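Local coordinates for protein Pre-mRNA-splicing factor SAD1 (Saccharomyces cerevisiae, PDB 4MSX) that helps newly made U4 snRNA enter the U4/U6 snRNP and is needed for pre-mRNA splicing, although its deubiquitinase fold is catalytically inactive, at residues P328-F333 / R393-V398; T369-F374 / L407-R412; H439-L444 / W452-G457. All blocks are in the same frame, centred on the assembly; numbering follows the deposited sequence.

In the fold
Contacts 1, 2 and 3 illustrate how one ubiquitin-specific-protease-type fold joins its parts by loop packing, by a tyrosine bonding a loop carbonyl and by regular strand pairing. The segments of contacts 1 and 2 alternate along the chain, yet their centres lie 28 Å apart. Contact 3 follows both in sequence; its centre is 23 Å from that of contact 1 and 25 Å from that of contact 2. Contacts 2 and 3 both reach one sheet, through the adjacent strands 409-421 and 438-446. Contact 3 probably includes part of the inactive counterpart of the protease centre. All three lie away from the zinc ion of the finger, held by C94, C97, H113 and H119.

Contact 1 of 3, residues P328-F333 / R393-V398; sequences PEFSPF and RNQTLV. With ACT (acetate ion), chain C.
An Asx turn beginning at N394 provides the surface on which F330 and P328 of an irregular loop settle. Within the turn, N394 OD1 accepts from the backbone T396 N and also from T396 OG1, 2.6 Å from N394 OD1, so two donors grip one oxygen and fix the rotation of the amide. The other end of that amide is turned to the loop: N394 ND2 donates to P328 O at 2.9 Å, nearly within its own amide plane but from above the plane of the carbonyl. A second, straight bond (168° at the hydrogen) runs from N394 ND2 to OXT of an acetate ion, probably a remnant of the crystallisation liquor, 3.1 Å away.

The aromatic part of the contact is a ring laid over backbone. F330 swings its ring away from its own backbone N (chi1 178°), laying it along the other segment, and Q395 N lies 3.4 Å above the plane, over the ring centre. F330 CZ touches Q395 CB at 3.7 Å, while F330 CB sits 3.4 Å from N394 CG. A water donates to both E329 O and T396 OG1, adding a bridge beside the direct bond.

R393 directs its guanidinium elsewhere, into a salt bridge with E472. R381 binds the carbonyls of N394 and T396, tying the turn to the adjoining loop. Beyond the turn the chain enters strand 397-399, which runs parallel to strand 344-346; P328 and T396 both touch I345 of that strand, and V398 reaches T473 on strand 472-480.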
# COMPACT_ATOMS: atom_id res chain seq x y z
N PRO A 328 -18.51 -21.85 2.74
CA PRO A 328 -19.17 -23.06 3.25
C PRO A 328 -18.22 -23.91 4.12
O PRO A 328 -16.99 -23.90 3.91
CB PRO A 328 -19.62 -23.78 1.97
CG PRO A 328 -18.86 -23.18 0.85
CD PRO A 328 -18.43 -21.79 1.27
N GLU A 329 -18.78 -24.63 5.10
CA GLU A 329 -17.97 -25.46 6.01
C GLU A 329 -16.94 -26.32 5.26
O GLU A 329 -17.21 -26.85 4.20
CB GLU A 329 -18.86 -26.35 6.88
CG GLU A 329 -18.26 -26.55 8.27
CD GLU A 329 -19.09 -27.45 9.15
OE1 GLU A 329 -20.33 -27.52 8.95
OE2 GLU A 329 -18.51 -28.10 10.05
N PHE A 330 -15.72 -26.38 5.79
CA PHE A 330 -14.63 -27.01 5.05
C PHE A 330 -13.89 -27.95 5.98
O PHE A 330 -13.53 -27.57 7.12
CB PHE A 330 -13.64 -25.95 4.53
CG PHE A 330 -12.44 -26.52 3.78
CD1 PHE A 330 -12.55 -26.83 2.43
CD2 PHE A 330 -11.22 -26.75 4.43
CE1 PHE A 330 -11.47 -27.37 1.73
CE2 PHE A 330 -10.10 -27.28 3.73
CZ PHE A 330 -10.25 -27.59 2.38
N SER A 331 -13.62 -29.16 5.50
CA SER A 331 -12.84 -30.10 6.30
C SER A 331 -11.39 -30.15 5.80
O SER A 331 -11.13 -30.56 4.67
CB SER A 331 -13.42 -31.53 6.26
OG SER A 331 -12.45 -32.39 6.89
N PRO A 332 -10.44 -29.78 6.66
CA PRO A 332 -9.05 -29.82 6.17
C PRO A 332 -8.52 -31.24 5.94
O PRO A 332 -7.47 -31.37 5.31
CB PRO A 332 -8.24 -29.13 7.29
CG PRO A 332 -9.28 -28.46 8.19
CD PRO A 332 -10.54 -29.28 8.04
N PHE A 333 -9.25 -32.28 6.38
CA PHE A 333 -8.72 -33.64 6.33
C PHE A 333 -9.10 -34.38 5.03
O PHE A 333 -8.49 -35.39 4.67
CB PHE A 333 -9.16 -34.36 7.61
CG PHE A 333 -9.04 -33.48 8.84
CD1 PHE A 333 -7.78 -33.16 9.35
CD2 PHE A 333 -10.16 -32.89 9.42
CE1 PHE A 333 -7.64 -32.33 10.45
CE2 PHE A 333 -10.03 -32.06 10.51
CZ PHE A 333 -8.77 -31.77 11.03
N ARG A 393 -7.05 -23.79 7.59
CA ARG A 393 -7.87 -22.73 6.98
C ARG A 393 -8.86 -23.29 5.95
O ARG A 393 -8.70 -24.40 5.41
CB ARG A 393 -6.98 -21.69 6.28
CG ARG A 393 -6.40 -22.21 4.97
CD ARG A 393 -5.24 -21.28 4.44
NE ARG A 393 -4.67 -21.80 3.21
CZ ARG A 393 -3.79 -22.80 3.16
NH1 ARG A 393 -3.35 -23.39 4.29
NH2 ARG A 393 -3.33 -23.20 2.00
N ASN A 394 -9.90 -22.50 5.66
CA ASN A 394 -10.93 -22.93 4.73
C ASN A 394 -10.43 -22.75 3.29
O ASN A 394 -10.30 -21.60 2.79
CB ASN A 394 -12.21 -22.12 4.98
CG ASN A 394 -13.39 -22.62 4.16
OD1 ASN A 394 -13.24 -22.95 3.00
ND2 ASN A 394 -14.56 -22.69 4.78
N GLN A 395 -10.14 -23.86 2.61
CA GLN A 395 -9.56 -23.76 1.26
C GLN A 395 -10.57 -23.94 0.12
O GLN A 395 -10.18 -24.31 -1.00
CB GLN A 395 -8.39 -24.72 1.09
CG GLN A 395 -7.31 -24.50 2.14
CD GLN A 395 -6.08 -25.34 1.84
OE1 GLN A 395 -5.56 -25.29 0.72
NE2 GLN A 395 -5.65 -26.17 2.81
N THR A 396 -11.84 -23.62 0.39
CA THR A 396 -12.88 -23.68 -0.65
C THR A 396 -12.44 -22.83 -1.83
O THR A 396 -11.97 -21.68 -1.66
CB THR A 396 -14.25 -23.19 -0.11
OG1 THR A 396 -14.63 -23.97 1.03
CG2 THR A 396 -15.32 -23.27 -1.16
N LEU A 397 -12.58 -23.38 -3.03
CA LEU A 397 -12.22 -22.65 -4.23
C LEU A 397 -13.29 -21.64 -4.59
O LEU A 397 -14.41 -21.99 -5.01
CB LEU A 397 -11.94 -23.60 -5.38
CG LEU A 397 -11.57 -22.91 -6.70
CD1 LEU A 397 -10.33 -22.08 -6.50
CD2 LEU A 397 -11.34 -24.01 -7.75
N VAL A 398 -12.95 -20.35 -4.45
CA VAL A 398 -13.89 -19.29 -4.76
C VAL A 398 -13.75 -18.85 -6.22
O VAL A 398 -12.69 -18.33 -6.66
CB VAL A 398 -13.72 -18.01 -3.82
CG1 VAL A 398 -14.69 -16.92 -4.23
CG2 VAL A 398 -13.93 -18.37 -2.38
C ACT C . -13.38 -21.30 8.43
O ACT C . -13.42 -20.14 8.94
OXT ACT C . -14.39 -21.70 7.70
CH3 ACT C . -12.14 -22.13 8.67
O HOH W 1 -16.51 -26.03 1.57

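Contact 2 of 3, residues T369-F374 / L407-R412; sequences TRLPQF and LHVKYR
Y411 links two backbones that stay too far apart to pair: even the nearest CA atoms, those of L371 and V409, are 8.3 Å apart, yet its hydroxyl reaches the main chain opposite. Y411 OH donates to P372 O at 2.7 Å. The acceptor stands at the edge of the ring, close to the ring plane, and the donor is tilted 19° from the carbonyl plane. Y411 CG lies anti to its own carbonyl carbon (chi1 -83°), which sends the ring across toward L371 and P372.

Around this bond the packing is apolar. L371 CB comes to 3.4 Å from Y411 OH, and the proline ring crosses the tyrosine side chain at about a right angle. One branch of the leucine serves each neighbour: L371 CD1 meets V409 CG2 at 3.7 Å, whereas L371 CD2 lies toward the tyrosine, 4.4 Å from Y411 CE1.

Strand 472-480 contributes K480, whose NZ binds L371 O and against which V409 and Y411 pack. The chemistry implies that a single phenol-to-carbonyl bond satisfies the buried hydroxyl and fixes the far end of the ring, with L371 and V409 supplying an apolar flank.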
# COMPACT_ATOMS: atom_id res chain seq x y z
N THR A 369 -27.52 -1.67 1.76
CA THR A 369 -28.26 -0.43 1.50
C THR A 369 -27.35 0.74 1.11
O THR A 369 -27.85 1.78 0.71
CB THR A 369 -29.06 0.01 2.69
OG1 THR A 369 -28.18 0.06 3.84
CG2 THR A 369 -30.22 -0.97 2.96
N ARG A 370 -26.04 0.62 1.29
CA ARG A 370 -25.15 1.59 0.63
C ARG A 370 -24.07 0.82 -0.09
O ARG A 370 -23.30 0.05 0.51
CB ARG A 370 -24.55 2.61 1.59
CG ARG A 370 -23.66 3.69 0.84
CD ARG A 370 -23.11 4.74 1.79
NE ARG A 370 -22.71 5.93 1.03
CZ ARG A 370 -21.50 6.17 0.55
NH1 ARG A 370 -20.48 5.33 0.82
NH2 ARG A 370 -21.29 7.29 -0.16
N LEU A 371 -24.05 1.00 -1.39
CA LEU A 371 -23.07 0.33 -2.22
C LEU A 371 -22.02 1.38 -2.57
O LEU A 371 -22.31 2.35 -3.24
CB LEU A 371 -23.72 -0.26 -3.47
CG LEU A 371 -24.47 -1.58 -3.22
CD1 LEU A 371 -25.26 -1.99 -4.43
CD2 LEU A 371 -23.49 -2.67 -2.84
N PRO A 372 -20.79 1.21 -2.05
CA PRO A 372 -19.75 2.23 -2.24
C PRO A 372 -19.13 2.18 -3.62
O PRO A 372 -19.24 1.16 -4.28
CB PRO A 372 -18.68 1.87 -1.16
CG PRO A 372 -18.84 0.39 -0.93
CD PRO A 372 -20.36 0.09 -1.19
N GLN A 373 -18.43 3.25 -4.03
CA GLN A 373 -17.66 3.20 -5.25
C GLN A 373 -16.64 2.02 -5.18
O GLN A 373 -16.37 1.35 -6.19
CB GLN A 373 -16.86 4.52 -5.44
CG GLN A 373 -16.07 4.52 -6.71
CD GLN A 373 -17.01 4.70 -7.93
OE1 GLN A 373 -18.24 4.93 -7.77
NE2 GLN A 373 -16.46 4.56 -9.14
N PHE A 374 -16.02 1.80 -4.01
CA PHE A 374 -15.07 0.67 -3.85
C PHE A 374 -15.62 -0.27 -2.80
O PHE A 374 -15.72 0.11 -1.63
CB PHE A 374 -13.67 1.18 -3.41
CG PHE A 374 -13.05 2.06 -4.42
CD1 PHE A 374 -12.40 1.51 -5.51
CD2 PHE A 374 -13.22 3.45 -4.35
CE1 PHE A 374 -11.81 2.35 -6.48
CE2 PHE A 374 -12.69 4.31 -5.34
CZ PHE A 374 -11.99 3.76 -6.41
N LEU A 407 -27.99 -6.46 -7.26
CA LEU A 407 -29.25 -5.74 -7.49
C LEU A 407 -29.09 -4.57 -8.49
O LEU A 407 -29.28 -3.38 -8.16
CB LEU A 407 -29.83 -5.26 -6.16
CG LEU A 407 -30.21 -6.42 -5.23
CD1 LEU A 407 -30.77 -5.89 -3.92
CD2 LEU A 407 -31.19 -7.41 -5.91
N HIS A 408 -28.69 -4.93 -9.69
CA HIS A 408 -28.56 -4.01 -10.83
C HIS A 408 -27.39 -3.05 -10.80
O HIS A 408 -27.19 -2.30 -11.76
CB HIS A 408 -29.89 -3.28 -11.06
CG HIS A 408 -31.01 -4.23 -11.34
ND1 HIS A 408 -32.27 -4.10 -10.79
CD2 HIS A 408 -31.03 -5.38 -12.07
CE1 HIS A 408 -33.02 -5.11 -11.19
NE2 HIS A 408 -32.30 -5.90 -11.96
N VAL A 409 -26.57 -3.08 -9.74
CA VAL A 409 -25.38 -2.23 -9.72
C VAL A 409 -24.22 -3.08 -10.20
O VAL A 409 -24.01 -4.17 -9.67
CB VAL A 409 -25.13 -1.69 -8.32
CG1 VAL A 409 -23.85 -0.85 -8.27
CG2 VAL A 409 -26.35 -0.89 -7.84
N LYS A 410 -23.50 -2.65 -11.22
CA LYS A 410 -22.42 -3.46 -11.75
C LYS A 410 -21.07 -3.03 -11.12
O LYS A 410 -20.82 -1.83 -10.94
CB LYS A 410 -22.30 -3.26 -13.24
CG LYS A 410 -23.40 -4.00 -14.04
CD LYS A 410 -23.41 -3.58 -15.52
CE LYS A 410 -24.73 -4.01 -16.22
NZ LYS A 410 -25.98 -3.37 -15.64
N TYR A 411 -20.20 -4.02 -10.91
CA TYR A 411 -18.84 -3.79 -10.36
C TYR A 411 -17.82 -4.53 -11.21
O TYR A 411 -18.13 -5.59 -11.78
CB TYR A 411 -18.78 -4.40 -8.93
CG TYR A 411 -19.34 -3.48 -7.89
CD1 TYR A 411 -20.70 -3.52 -7.53
CD2 TYR A 411 -18.51 -2.58 -7.24
CE1 TYR A 411 -21.20 -2.67 -6.57
CE2 TYR A 411 -19.00 -1.73 -6.28
CZ TYR A 411 -20.33 -1.79 -5.93
OH TYR A 411 -20.78 -0.93 -4.97
N ARG A 412 -16.57 -4.02 -11.26
CA ARG A 412 -15.51 -4.74 -11.93
C ARG A 412 -14.34 -4.93 -10.93
O ARG A 412 -14.07 -4.00 -10.17
CB ARG A 412 -14.99 -3.92 -13.12
CG ARG A 412 -16.02 -3.96 -14.27
CD ARG A 412 -15.45 -3.63 -15.64
NE ARG A 412 -16.50 -3.77 -16.65
CZ ARG A 412 -16.34 -3.58 -17.96
NH1 ARG A 412 -15.15 -3.25 -18.45
NH2 ARG A 412 -17.37 -3.73 -18.78

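Contact 3 of 3, residues H439-L444 / W452-G457; sequences HWITQL and WIEIDG
Segments 439-444 and 452-456 belong to the hairpin of strands 438-446 and 451-456, and run at 162° to one another. Two reciprocal pairs of backbone bonds join them, T442 with I455 (I455 N to T442 O 2.7 Å) and L444 with I453 (L444 N to I453 O 2.8 Å).

Between these, Q443 and E454 form a non-hydrogen-bonded pair joined by side chains. E454 CG points away from its backbone N (chi1 172°), carrying the carboxylate alongside the Q443 amide, 13° from coplanar; Q443 NE2 donates to the anti lone pair of E454 OE1 at 2.9 Å. N416 holds the other end of the glutamine amide; R463 and K471 form salt bridges with the glutamate. An alanine in place of E454 would probably strand the Q443 amide N-H and leave R463 and K471 without their shared countercharge.

In a second polar pair, H439 NE2 donates to D456 OD1 at 2.8 Å, in the ring plane but above the carboxylate plane, while D193 binds H439 ND1.

L444 CD1 and I455 CD1 make an apolar contact at 3.7 Å. Separately, the ring edge of W452 meets Q443 O near the ring plane, CZ3 lying 3.5 Å from that oxygen.

By comparison with active ubiquitin-specific proteases, H439 and D456 probably occupy the catalytic histidine and Asp/Asn positions and D193 that of the cysteine, consistent with a pseudo-deubiquitinase whose histidine bonds two carboxylates.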
# COMPACT_ATOMS: atom_id res chain seq x y z
N HIS A 439 1.96 -16.10 3.50
CA HIS A 439 2.64 -15.11 2.67
C HIS A 439 1.53 -14.46 1.82
O HIS A 439 0.57 -15.14 1.41
CB HIS A 439 3.68 -15.80 1.80
CG HIS A 439 4.31 -14.93 0.75
ND1 HIS A 439 4.84 -13.67 1.02
CD2 HIS A 439 4.53 -15.15 -0.58
CE1 HIS A 439 5.32 -13.15 -0.10
NE2 HIS A 439 5.15 -14.03 -1.08
N TRP A 440 1.67 -13.17 1.53
CA TRP A 440 0.57 -12.41 0.88
C TRP A 440 1.10 -11.82 -0.41
O TRP A 440 2.19 -11.22 -0.43
CB TRP A 440 0.09 -11.29 1.84
CG TRP A 440 -0.39 -11.84 3.16
CD1 TRP A 440 0.26 -11.84 4.39
CD2 TRP A 440 -1.65 -12.50 3.37
NE1 TRP A 440 -0.55 -12.46 5.33
CE2 TRP A 440 -1.71 -12.89 4.71
CE3 TRP A 440 -2.72 -12.79 2.51
CZ2 TRP A 440 -2.81 -13.56 5.25
CZ3 TRP A 440 -3.83 -13.44 3.03
CH2 TRP A 440 -3.87 -13.83 4.40
N ILE A 441 0.35 -11.97 -1.48
CA ILE A 441 0.77 -11.32 -2.73
C ILE A 441 -0.41 -10.57 -3.30
O ILE A 441 -1.57 -10.81 -2.96
CB ILE A 441 1.32 -12.33 -3.73
CG1 ILE A 441 0.20 -13.26 -4.18
CG2 ILE A 441 2.49 -13.17 -3.10
CD1 ILE A 441 0.64 -14.26 -5.22
N THR A 442 -0.11 -9.59 -4.14
CA THR A 442 -1.15 -8.61 -4.53
C THR A 442 -1.22 -8.57 -6.03
O THR A 442 -0.19 -8.41 -6.68
CB THR A 442 -0.80 -7.20 -3.98
OG1 THR A 442 -0.56 -7.33 -2.57
CG2 THR A 442 -1.95 -6.15 -4.22
N GLN A 443 -2.43 -8.71 -6.58
CA GLN A 443 -2.62 -8.59 -8.02
C GLN A 443 -3.42 -7.34 -8.28
O GLN A 443 -4.45 -7.12 -7.61
CB GLN A 443 -3.43 -9.80 -8.53
CG GLN A 443 -2.66 -11.09 -8.25
CD GLN A 443 -3.47 -12.36 -8.50
OE1 GLN A 443 -4.72 -12.36 -8.43
NE2 GLN A 443 -2.75 -13.47 -8.74
N LEU A 444 -2.99 -6.53 -9.24
CA LEU A 444 -3.65 -5.26 -9.46
C LEU A 444 -3.96 -5.06 -10.92
O LEU A 444 -3.14 -5.38 -11.78
CB LEU A 444 -2.69 -4.08 -9.08
CG LEU A 444 -2.29 -4.12 -7.59
CD1 LEU A 444 -1.22 -3.03 -7.29
CD2 LEU A 444 -3.52 -3.88 -6.71
N TRP A 452 -3.40 -7.53 -15.79
CA TRP A 452 -3.25 -7.80 -14.36
C TRP A 452 -1.78 -7.94 -14.06
O TRP A 452 -1.05 -8.72 -14.70
CB TRP A 452 -3.99 -9.10 -13.97
CG TRP A 452 -5.45 -8.86 -13.79
CD1 TRP A 452 -6.46 -9.04 -14.73
CD2 TRP A 452 -6.09 -8.38 -12.61
NE1 TRP A 452 -7.67 -8.68 -14.19
CE2 TRP A 452 -7.48 -8.29 -12.88
CE3 TRP A 452 -5.62 -8.02 -11.33
CZ2 TRP A 452 -8.40 -7.85 -11.93
CZ3 TRP A 452 -6.53 -7.59 -10.38
CH2 TRP A 452 -7.92 -7.52 -10.68
N ILE A 453 -1.33 -7.24 -13.02
CA ILE A 453 0.07 -7.36 -12.63
C ILE A 453 0.09 -7.93 -11.23
O ILE A 453 -0.54 -7.35 -10.32
CB ILE A 453 0.74 -5.98 -12.58
CG1 ILE A 453 0.63 -5.25 -13.92
CG2 ILE A 453 2.19 -6.11 -12.15
CD1 ILE A 453 1.28 -5.97 -15.06
N GLU A 454 0.83 -9.02 -11.04
CA GLU A 454 0.96 -9.65 -9.74
C GLU A 454 2.27 -9.22 -9.08
O GLU A 454 3.34 -9.42 -9.63
CB GLU A 454 0.96 -11.17 -9.88
CG GLU A 454 1.27 -11.92 -8.59
CD GLU A 454 1.22 -13.46 -8.80
OE1 GLU A 454 0.13 -13.98 -9.08
OE2 GLU A 454 2.28 -14.11 -8.72
N ILE A 455 2.17 -8.66 -7.89
CA ILE A 455 3.36 -8.16 -7.20
C ILE A 455 3.64 -9.11 -6.04
O ILE A 455 2.85 -9.20 -5.11
CB ILE A 455 3.12 -6.74 -6.75
CG1 ILE A 455 2.79 -5.92 -8.01
CG2 ILE A 455 4.36 -6.21 -6.00
CD1 ILE A 455 2.06 -4.64 -7.80
N ASP A 456 4.76 -9.81 -6.12
CA ASP A 456 5.14 -10.80 -5.07
C ASP A 456 6.55 -10.40 -4.61
O ASP A 456 7.53 -10.61 -5.31
CB ASP A 456 5.07 -12.22 -5.68
CG ASP A 456 5.57 -13.32 -4.72
OD1 ASP A 456 5.93 -13.02 -3.55
OD2 ASP A 456 5.56 -14.50 -5.15
N GLY A 457 6.67 -9.73 -3.47
CA GLY A 457 7.99 -9.20 -3.08
C GLY A 457 8.39 -8.14 -4.10
O GLY A 457 7.58 -7.27 -4.42
O HOH W 2 4.60 -10.24 -1.39